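Local coordinates for protein yncA (Salmonella typhimurium, PDB 3DR6) that probably transfers an acetyl group from acetyl-CoA to an amine-bearing acceptor, as a putative acyltransferase of the GNAT family, at residues C[9-14]-C[44-49]; C[137-142]-C[161-166]; C[67-72]-C[105-110]. All coordinates share one frame; numbering follows the deposited sequence. Where two conformers were deposited one is given.

Interaction 1: residues C[9-14]-C[44-49]; sequences ADKADC and AWYEAR
The ring of Y46 is the flat group at the centre of this contact: the backbone O of D10 lies over one face, the carbonyl O of A9 sits at the edge near the ring plane, and C14 SG and the backbone N of K11 approach obliquely. The carboxylate atom OE2 of E47 also lies at the edge in the ring plane. In this GNAT fold helix 39-52 packs here against the loop after strand 5-8, with its short 3-10 turn at 11-13, and the first residue of helix 14-27. Y46 reaches across because its CG stands anti to the backbone N (chi1 167°), which directs the ring outward from helix 39-52. C14 SG rests 3.8 Å from Y46 CB and 4.6 Å from the ring centroid, 36° off the normal, a slanted sulfur-aromatic contact. On the flank toward strand 56-61, A9 CB meets Y46 CE1 at 4.2 Å and also packs on V56 and V58. The K11 and Y46 side chains cross at about a right angle, and K11 CG passes 3.7 Å from E47 OE2; the chain then bends so that NZ stays 5.9 Å from that oxygen. The turn is braced by D10 N, which donates to D13 OD2, an oxygen also salt-bridged to R7. At the phenol end two waters join the segments: one donates to A9 O and bonds to Y46 OH, the other accepts from K11 N at 2.9 Å and makes a weak 3.4 Å bond to Y46 OH.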
loop_
_atom_site.group_PDB
_atom_site.type_symbol
_atom_site.label_atom_id
_atom_site.label_comp_id
_atom_site.label_asym_id
_atom_site.label_seq_id
_atom_site.Cartn_x
_atom_site.Cartn_y
_atom_site.Cartn_z
ATOM N N ALA C 9 16.831 17.776 6.695
ATOM C CA ALA C 9 15.986 18.963 6.618
ATOM C C ALA C 9 15.717 19.539 8.011
ATOM O O ALA C 9 15.789 18.807 9.026
ATOM C CB ALA C 9 14.663 18.639 5.891
ATOM N N ASP C 10 15.458 20.853 8.039
ATOM C CA ASP C 10 15.008 21.605 9.223
ATOM C C ASP C 10 13.590 22.087 8.993
ATOM O O ASP C 10 13.114 22.109 7.846
ATOM C CB ASP C 10 15.827 22.896 9.411
ATOM C CG ASP C 10 17.292 22.655 9.586
ATOM O OD1 ASP C 10 17.693 21.499 9.887
ATOM O OD2 ASP C 10 18.050 23.642 9.441
ATOM N N LYS C 11 12.936 22.541 10.068
ATOM C CA LYS C 11 11.675 23.287 9.953
ATOM C C LYS C 11 11.745 24.410 8.917
ATOM O O LYS C 11 10.774 24.650 8.191
ATOM C CB LYS C 11 11.273 23.895 11.296
ATOM C CG LYS C 11 10.509 22.977 12.235
ATOM C CD LYS C 11 10.022 23.778 13.449
ATOM C CE LYS C 11 8.976 24.827 13.027
ATOM N NZ LYS C 11 8.832 25.966 13.985
ATOM N N ALA C 12 12.887 25.096 8.842
ATOM C CA ALA C 12 13.053 26.224 7.916
ATOM C C ALA C 12 13.064 25.836 6.423
ATOM O O ALA C 12 12.922 26.704 5.554
ATOM C CB ALA C 12 14.301 27.030 8.271
ATOM N N ASP C 13 13.224 24.542 6.143
ATOM C CA ASP C 13 13.231 24.004 4.768
ATOM C C ASP C 13 11.846 23.656 4.240
ATOM O O ASP C 13 11.698 23.305 3.057
ATOM C CB ASP C 13 14.074 22.729 4.702
ATOM C CG ASP C 13 15.520 22.971 5.029
ATOM O OD1 ASP C 13 16.054 24.009 4.583
ATOM O OD2 ASP C 13 16.118 22.129 5.740
ATOM N N CYS C 14 10.847 23.750 5.113
ATOM C CA CYS C 14 9.507 23.265 4.788
ATOM C C CYS C 14 8.773 24.114 3.748
ATOM O O CYS C 14 7.965 23.572 2.993
ATOM C CB CYS C 14 8.669 23.013 6.053
ATOM S SG CYS C 14 9.189 21.537 6.963
ATOM N N ALA C 44 3.654 19.894 9.468
ATOM C CA ALA C 44 2.941 18.807 10.141
ATOM C C ALA C 44 3.502 17.455 9.699
ATOM O O ALA C 44 3.869 16.630 10.535
ATOM C CB ALA C 44 1.435 18.891 9.860
ATOM N N TRP C 45 3.586 17.261 8.383
ATOM C CA TRP C 45 4.167 16.055 7.787
ATOM C C TRP C 45 5.604 15.812 8.242
ATOM O O TRP C 45 5.969 14.677 8.568
ATOM C CB TRP C 45 4.091 16.139 6.254
ATOM C CG TRP C 45 4.908 15.103 5.494
ATOM C CD1 TRP C 45 4.524 13.831 5.168
ATOM C CD2 TRP C 45 6.224 15.276 4.947
ATOM N NE1 TRP C 45 5.522 13.199 4.463
ATOM C CE2 TRP C 45 6.574 14.061 4.306
ATOM C CE3 TRP C 45 7.144 16.339 4.934
ATOM C CZ2 TRP C 45 7.815 13.871 3.665
ATOM C CZ3 TRP C 45 8.384 16.151 4.286
ATOM C CH2 TRP C 45 8.699 14.923 3.662
ATOM N N TYR C 46 6.406 16.878 8.258
ATOM C CA TYR C 46 7.799 16.826 8.697
ATOM C C TYR C 46 7.908 16.362 10.153
ATOM O O TYR C 46 8.700 15.469 10.470
ATOM C CB TYR C 46 8.477 18.194 8.514
ATOM C CG TYR C 46 9.812 18.320 9.215
ATOM C CD1 TYR C 46 10.993 17.860 8.615
ATOM C CD2 TYR C 46 9.897 18.897 10.483
ATOM C CE1 TYR C 46 12.211 17.971 9.264
ATOM C CE2 TYR C 46 11.105 19.009 11.138
ATOM C CZ TYR C 46 12.255 18.541 10.531
ATOM O OH TYR C 46 13.452 18.669 11.194
ATOM N N GLU C 47 7.108 16.975 11.029
ATOM C CA GLU C 47 7.093 16.605 12.448
ATOM C C GLU C 47 6.691 15.150 12.661
ATOM O O GLU C 47 7.326 14.427 13.426
ATOM C CB GLU C 47 6.192 17.552 13.250
ATOM C CG GLU C 47 6.724 18.998 13.330
ATOM C CD GLU C 47 8.042 19.126 14.107
ATOM O OE1 GLU C 47 8.312 18.271 14.985
ATOM O OE2 GLU C 47 8.797 20.097 13.848
ATOM N N ALA C 48 5.639 14.721 11.977
ATOM C CA ALA C 48 5.227 13.333 12.028
ATOM C C ALA C 48 6.378 12.387 11.663
ATOM O O ALA C 48 6.587 11.375 12.348
ATOM C CB ALA C 48 4.015 13.105 11.149
ATOM N N ARG C 49 7.139 12.715 10.610
ATOM C CA ARG C 49 8.303 11.893 10.227
ATOM C C ARG C 49 9.343 11.860 11.334
ATOM O O ARG C 49 9.857 10.788 11.674
ATOM C CB ARG C 49 8.940 12.361 8.911
ATOM C CG ARG C 49 8.141 12.008 7.692
ATOM C CD ARG C 49 8.142 10.504 7.439
ATOM N NE ARG C 49 6.998 10.052 6.658
ATOM C CZ ARG C 49 6.973 10.026 5.328
ATOM N NH1 ARG C 49 8.015 10.454 4.639
ATOM N NH2 ARG C 49 5.897 9.601 4.675
HETATM O O HOH W 1 15.528 16.438 10.355
HETATM O O HOH W 2 13.996 21.710 12.593
#

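Interaction 2: residues C[137-142]-C[161-166]; sequences LGFTVT and MQLQLD
Backbone pairing joins T140 to Q162 as an antiparallel hydrogen-bonded pair: T140 N donates to Q162 O (3.0 Å) and Q162 N to T140 O (2.8 Å). The next pair, V141 with M161, is non-hydrogen-bonded. A CA-H...O contact from F139 CA to Q162 O continues the backbone contacts to the residue just before strand 140-151.

Among the apolar contacts, L163 CB stands almost exactly over the centre of the F139 ring, 3.7 Å from its centroid and 4° off the normal, a CH-pi contact. Selenomethionine M161 bends at chi3 (72°), which brings CE to 4.0 Å from F139 CB, and its CG packs on V141 CG2.

The polar side-chain bond is T142 OG1 to Q162 OE1, 2.8 Å, with the donor tilted 19° from the carbonyl plane. Q162 NE2 bonds to P146 O of the second subunit, so both ends of the amide are held. A water donates to G138 O and, weakly, to Q162 O.

G138, with positive phi, is the C-prime residue of a Schellman motif that ends helix 128-135, and the chain then enters the hairpin 140-151/154-164 at the margin of this chain's GNAT sheet, where T142 makes backbone hydrogen bonds to the second subunit.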
loop_
_atom_site.group_PDB
_atom_site.type_symbol
_atom_site.label_atom_id
_atom_site.label_comp_id
_atom_site.label_asym_id
_atom_site.label_seq_id
_atom_site.Cartn_x
_atom_site.Cartn_y
_atom_site.Cartn_z
ATOM N N LEU C 137 20.971 1.436 -8.729
ATOM C CA LEU C 137 21.158 1.325 -7.286
ATOM C C LEU C 137 20.789 -0.064 -6.758
ATOM O O LEU C 137 20.698 -0.284 -5.529
ATOM C CB LEU C 137 20.359 2.416 -6.554
ATOM C CG LEU C 137 20.966 3.820 -6.413
ATOM C CD1 LEU C 137 19.880 4.863 -6.117
ATOM C CD2 LEU C 137 22.053 3.865 -5.338
ATOM N N GLY C 138 20.576 -1.004 -7.672
ATOM C CA GLY C 138 20.391 -2.380 -7.267
ATOM C C GLY C 138 18.939 -2.771 -7.066
ATOM O O GLY C 138 18.669 -3.915 -6.681
ATOM N N PHE C 139 18.015 -1.844 -7.356
ATOM C CA PHE C 139 16.568 -2.160 -7.294
ATOM C C PHE C 139 16.189 -3.130 -8.414
ATOM O O PHE C 139 16.775 -3.087 -9.510
ATOM C CB PHE C 139 15.711 -0.884 -7.427
ATOM C CG PHE C 139 15.650 -0.048 -6.178
ATOM C CD1 PHE C 139 16.741 0.786 -5.815
ATOM C CD2 PHE C 139 14.491 -0.029 -5.381
ATOM C CE1 PHE C 139 16.672 1.570 -4.635
ATOM C CE2 PHE C 139 14.426 0.755 -4.217
ATOM C CZ PHE C 139 15.502 1.551 -3.847
ATOM N N THR C 140 15.186 -3.972 -8.153
ATOM C CA THR C 140 14.618 -4.806 -9.209
ATOM C C THR C 140 13.091 -4.606 -9.300
ATOM O O THR C 140 12.416 -4.282 -8.291
ATOM C CB THR C 140 14.938 -6.291 -8.978
ATOM O OG1 THR C 140 14.468 -6.670 -7.687
ATOM C CG2 THR C 140 16.440 -6.547 -9.031
ATOM N N VAL C 141 12.557 -4.796 -10.503
ATOM C CA VAL C 141 11.111 -4.679 -10.741
ATOM C C VAL C 141 10.409 -5.901 -10.173
ATOM O O VAL C 141 10.734 -7.034 -10.523
ATOM C CB VAL C 141 10.752 -4.554 -12.256
ATOM C CG1 VAL C 141 9.241 -4.488 -12.426
ATOM C CG2 VAL C 141 11.388 -3.313 -12.858
ATOM N N THR C 142 9.491 -5.659 -9.244
ATOM C CA THR C 142 8.718 -6.743 -8.631
ATOM C C THR C 142 7.205 -6.593 -8.773
ATOM O O THR C 142 6.463 -7.474 -8.324
ATOM C CB THR C 142 9.077 -6.960 -7.159
ATOM O OG1 THR C 142 8.930 -5.730 -6.439
ATOM C CG2 THR C 142 10.525 -7.532 -7.002
HETATM N N MSE C 161 9.411 -1.227 -7.689
HETATM C CA MSE C 161 10.761 -1.799 -7.610
HETATM C C MSE C 161 11.203 -1.890 -6.159
HETATM O O MSE C 161 10.708 -1.157 -5.287
HETATM C CB MSE C 161 11.747 -0.992 -8.432
HETATM C CG MSE C 161 11.317 -0.850 -9.885
HETATM SE SE MSE C 161 12.629 0.173 -10.956
HETATM C CE MSE C 161 14.031 -1.147 -11.035
ATOM N N GLN C 162 12.094 -2.822 -5.874
ATOM C CA GLN C 162 12.517 -2.963 -4.492
ATOM C C GLN C 162 13.998 -3.298 -4.347
ATOM O O GLN C 162 14.610 -3.814 -5.258
ATOM C CB GLN C 162 11.678 -3.993 -3.750
ATOM C CG GLN C 162 11.877 -5.456 -4.213
ATOM C CD GLN C 162 10.921 -6.393 -3.492
ATOM O OE1 GLN C 162 9.717 -6.479 -3.847
ATOM N NE2 GLN C 162 11.435 -7.093 -2.476
ATOM N N LEU C 163 14.527 -2.989 -3.172
ATOM C CA LEU C 163 15.919 -3.261 -2.825
ATOM C C LEU C 163 15.938 -3.849 -1.434
ATOM O O LEU C 163 15.476 -3.210 -0.473
ATOM C CB LEU C 163 16.766 -1.971 -2.855
ATOM C CG LEU C 163 18.203 -2.082 -2.309
ATOM C CD1 LEU C 163 19.057 -2.999 -3.228
ATOM C CD2 LEU C 163 18.824 -0.694 -2.217
ATOM N N GLN C 164 16.453 -5.066 -1.318
ATOM C CA GLN C 164 16.640 -5.684 0.006
ATOM C C GLN C 164 17.914 -5.111 0.614
ATOM O O GLN C 164 18.964 -5.053 -0.034
ATOM C CB GLN C 164 16.694 -7.216 -0.111
ATOM C CG GLN C 164 16.574 -7.895 1.239
ATOM C CD GLN C 164 16.426 -9.398 1.152
ATOM O OE1 GLN C 164 15.520 -9.901 0.475
ATOM N NE2 GLN C 164 17.287 -10.123 1.861
ATOM N N LEU C 165 17.810 -4.673 1.866
ATOM C CA LEU C 165 18.866 -3.892 2.520
ATOM C C LEU C 165 19.865 -4.701 3.375
ATOM O O LEU C 165 20.926 -4.193 3.739
ATOM C CB LEU C 165 18.211 -2.774 3.352
ATOM C CG LEU C 165 17.344 -1.800 2.527
ATOM C CD1 LEU C 165 16.692 -0.720 3.409
ATOM C CD2 LEU C 165 18.199 -1.144 1.431
ATOM N N ASP C 166 19.529 -5.960 3.669
ATOM C CA ASP C 166 20.395 -6.835 4.479
ATOM C C ASP C 166 19.942 -8.272 4.286
ATOM O O ASP C 166 18.844 -8.512 3.787
ATOM C CB ASP C 166 20.280 -6.461 5.964
ATOM C CG ASP C 166 18.888 -6.787 6.540
ATOM O OD1 ASP C 166 18.676 -7.940 6.984
ATOM O OD2 ASP C 166 18.017 -5.883 6.580
HETATM O O HOH W 3 17.047 -6.039 -6.117
#

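Interaction 3: residues C[67-72]-C[105-110]; sequences GYASFG and SRLIDE
L107 projects from helix 99-113 onto strand 64-73 between A69 and F71. Its CB points toward the strand, and with CG anti to the backbone N (chi1 -158°) the branch is carried down to the strand backbone. CG meets the ring of F71 at its edge, 3.9 Å from CD2. The two methyls then divide: CD1 lies against the S70 backbone, 3.8 Å from S70 CA and 4.2 Å from A69 CB, while CD2 presses on the carbonyl of S70, 3.3 Å from its O. L57 of the neighbouring strand, H86 and P55 also pack against this leucine.

F71 turns its ring edge to the helix, its CE2 standing 4.1 Å from the backbone C of E110. The F71 ring also meets that of Y54, their planes at about 50°. The CB of S70 points away from the helix, and its OG is bonded to R49 and P55.

On the helix, R106 grips E110 side-on: NE (2.9 Å) and NH2 both donate to OE2, which lies in the guanidinium plane. R113 forms a second salt bridge to that oxygen, so two arginines share one carboxylate atom.

The axes of segments 67-72 and 105-110 approach to 8.7 Å, their N-to-C directions 31° apart, without a hydrogen bond; in this layered alpha/beta packing of the GNAT fold, helix 99-113 lies on one sheet face, roughly along strand 64-73.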
loop_
_atom_site.group_PDB
_atom_site.type_symbol
_atom_site.label_atom_id
_atom_site.label_comp_id
_atom_site.label_asym_id
_atom_site.label_seq_id
_atom_site.Cartn_x
_atom_site.Cartn_y
_atom_site.Cartn_z
ATOM N N GLY C 67 16.048 19.879 -3.995
ATOM C CA GLY C 67 15.337 18.603 -3.959
ATOM C C GLY C 67 15.153 18.127 -2.537
ATOM O O GLY C 67 15.778 18.644 -1.610
ATOM N N TYR C 68 14.295 17.130 -2.356
ATOM C CA TYR C 68 14.151 16.523 -1.051
ATOM C C TYR C 68 13.779 15.047 -1.170
ATOM O O TYR C 68 13.308 14.582 -2.231
ATOM C CB TYR C 68 13.142 17.291 -0.177
ATOM C CG TYR C 68 11.666 17.004 -0.438
ATOM C CD1 TYR C 68 10.947 17.729 -1.399
ATOM C CD2 TYR C 68 10.982 16.030 0.303
ATOM C CE1 TYR C 68 9.605 17.486 -1.624
ATOM C CE2 TYR C 68 9.625 15.777 0.079
ATOM C CZ TYR C 68 8.949 16.505 -0.882
ATOM O OH TYR C 68 7.602 16.264 -1.099
ATOM N N ALA C 69 14.006 14.318 -0.083
ATOM C CA ALA C 69 13.739 12.874 -0.051
ATOM C C ALA C 69 13.302 12.458 1.348
ATOM O O ALA C 69 13.744 13.029 2.358
ATOM C CB ALA C 69 14.968 12.091 -0.482
ATOM N N SER C 70 12.423 11.467 1.399
ATOM C CA SER C 70 12.001 10.891 2.683
ATOM C C SER C 70 11.554 9.455 2.436
ATOM O O SER C 70 11.466 9.024 1.282
ATOM C CB SER C 70 10.844 11.711 3.284
ATOM O OG SER C 70 10.607 11.328 4.637
ATOM N N PHE C 71 11.296 8.716 3.509
ATOM C CA PHE C 71 10.514 7.492 3.368
ATOM C C PHE C 71 9.501 7.391 4.483
ATOM O O PHE C 71 9.655 8.022 5.564
ATOM C CB PHE C 71 11.397 6.233 3.250
ATOM C CG PHE C 71 12.258 5.940 4.460
ATOM C CD1 PHE C 71 11.677 5.498 5.656
ATOM C CD2 PHE C 71 13.654 6.051 4.375
ATOM C CE1 PHE C 71 12.475 5.189 6.779
ATOM C CE2 PHE C 71 14.473 5.740 5.495
ATOM C CZ PHE C 71 13.871 5.314 6.698
ATOM N N GLY C 72 8.469 6.606 4.208
ATOM C CA GLY C 72 7.480 6.237 5.209
ATOM C C GLY C 72 7.132 4.771 5.123
ATOM O O GLY C 72 7.641 4.043 4.267
ATOM N N SER C 105 20.449 7.499 -2.752
ATOM C CA SER C 105 21.577 6.769 -2.155
ATOM C C SER C 105 21.692 7.083 -0.663
ATOM O O SER C 105 21.760 6.178 0.169
ATOM C CB SER C 105 22.894 7.080 -2.880
ATOM O OG SER C 105 23.914 6.178 -2.487
ATOM N N ARG C 106 21.670 8.371 -0.329
ATOM C CA ARG C 106 21.717 8.801 1.073
ATOM C C ARG C 106 20.525 8.233 1.876
ATOM O O ARG C 106 20.696 7.735 3.007
ATOM C CB ARG C 106 21.774 10.320 1.173
ATOM C CG ARG C 106 21.710 10.873 2.611
ATOM C CD ARG C 106 22.882 10.405 3.510
ATOM N NE ARG C 106 22.648 10.803 4.903
ATOM C CZ ARG C 106 22.883 12.028 5.393
ATOM N NH1 ARG C 106 23.374 13.000 4.621
ATOM N NH2 ARG C 106 22.625 12.289 6.668
ATOM N N LEU C 107 19.335 8.276 1.272
ATOM C CA LEU C 107 18.114 7.737 1.887
ATOM C C LEU C 107 18.254 6.262 2.284
ATOM O O LEU C 107 17.856 5.852 3.380
ATOM C CB LEU C 107 16.930 7.907 0.925
ATOM C CG LEU C 107 15.550 7.901 1.554
ATOM C CD1 LEU C 107 15.386 9.119 2.521
ATOM C CD2 LEU C 107 14.479 7.866 0.457
ATOM N N ILE C 108 18.841 5.484 1.387
ATOM C CA ILE C 108 19.059 4.050 1.604
ATOM C C ILE C 108 19.921 3.808 2.848
ATOM O O ILE C 108 19.646 2.907 3.629
ATOM C CB ILE C 108 19.716 3.402 0.370
ATOM C CG1 ILE C 108 18.709 3.288 -0.773
ATOM C CG2 ILE C 108 20.303 2.026 0.703
ATOM C CD1 ILE C 108 19.355 3.171 -2.167
ATOM N N ASP C 109 20.946 4.637 3.020
ATOM C CA ASP C 109 21.818 4.584 4.182
ATOM C C ASP C 109 21.022 4.817 5.451
ATOM O O ASP C 109 21.216 4.113 6.442
ATOM C CB ASP C 109 22.887 5.674 4.085
ATOM C CG ASP C 109 23.904 5.407 3.000
ATOM O OD1 ASP C 109 24.081 4.242 2.602
ATOM O OD2 ASP C 109 24.539 6.389 2.550
ATOM N N GLU C 110 20.123 5.805 5.407
ATOM C CA GLU C 110 19.278 6.141 6.553
ATOM C C GLU C 110 18.324 5.002 6.845
ATOM O O GLU C 110 18.093 4.686 8.000
ATOM C CB GLU C 110 18.522 7.462 6.353
ATOM C CG GLU C 110 19.420 8.715 6.251
ATOM C CD GLU C 110 20.361 8.913 7.437
ATOM O OE1 GLU C 110 19.999 8.544 8.586
ATOM O OE2 GLU C 110 21.473 9.442 7.210
#

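Overall arrangement
Interaction 3 is the buried one, its centre about 7 Å from the centre of the chain, whereas interactions 1 and 2 are partly buried, about 15 and 14 Å out and on opposite sides of that centre. Interaction 3 meets both. W45 of helix 39-52 packs on S70, which ties interaction 1 to the strand face turned away from helix 99-113, while I108 on that helix packs against F139, L163 and L165 of interaction 2. Chemistry follows position: apolar side chains against backbone in the middle, a ring with bridging waters at the helix-turn contact, and backbone pairing at the sheet margin, where the second subunit also joins.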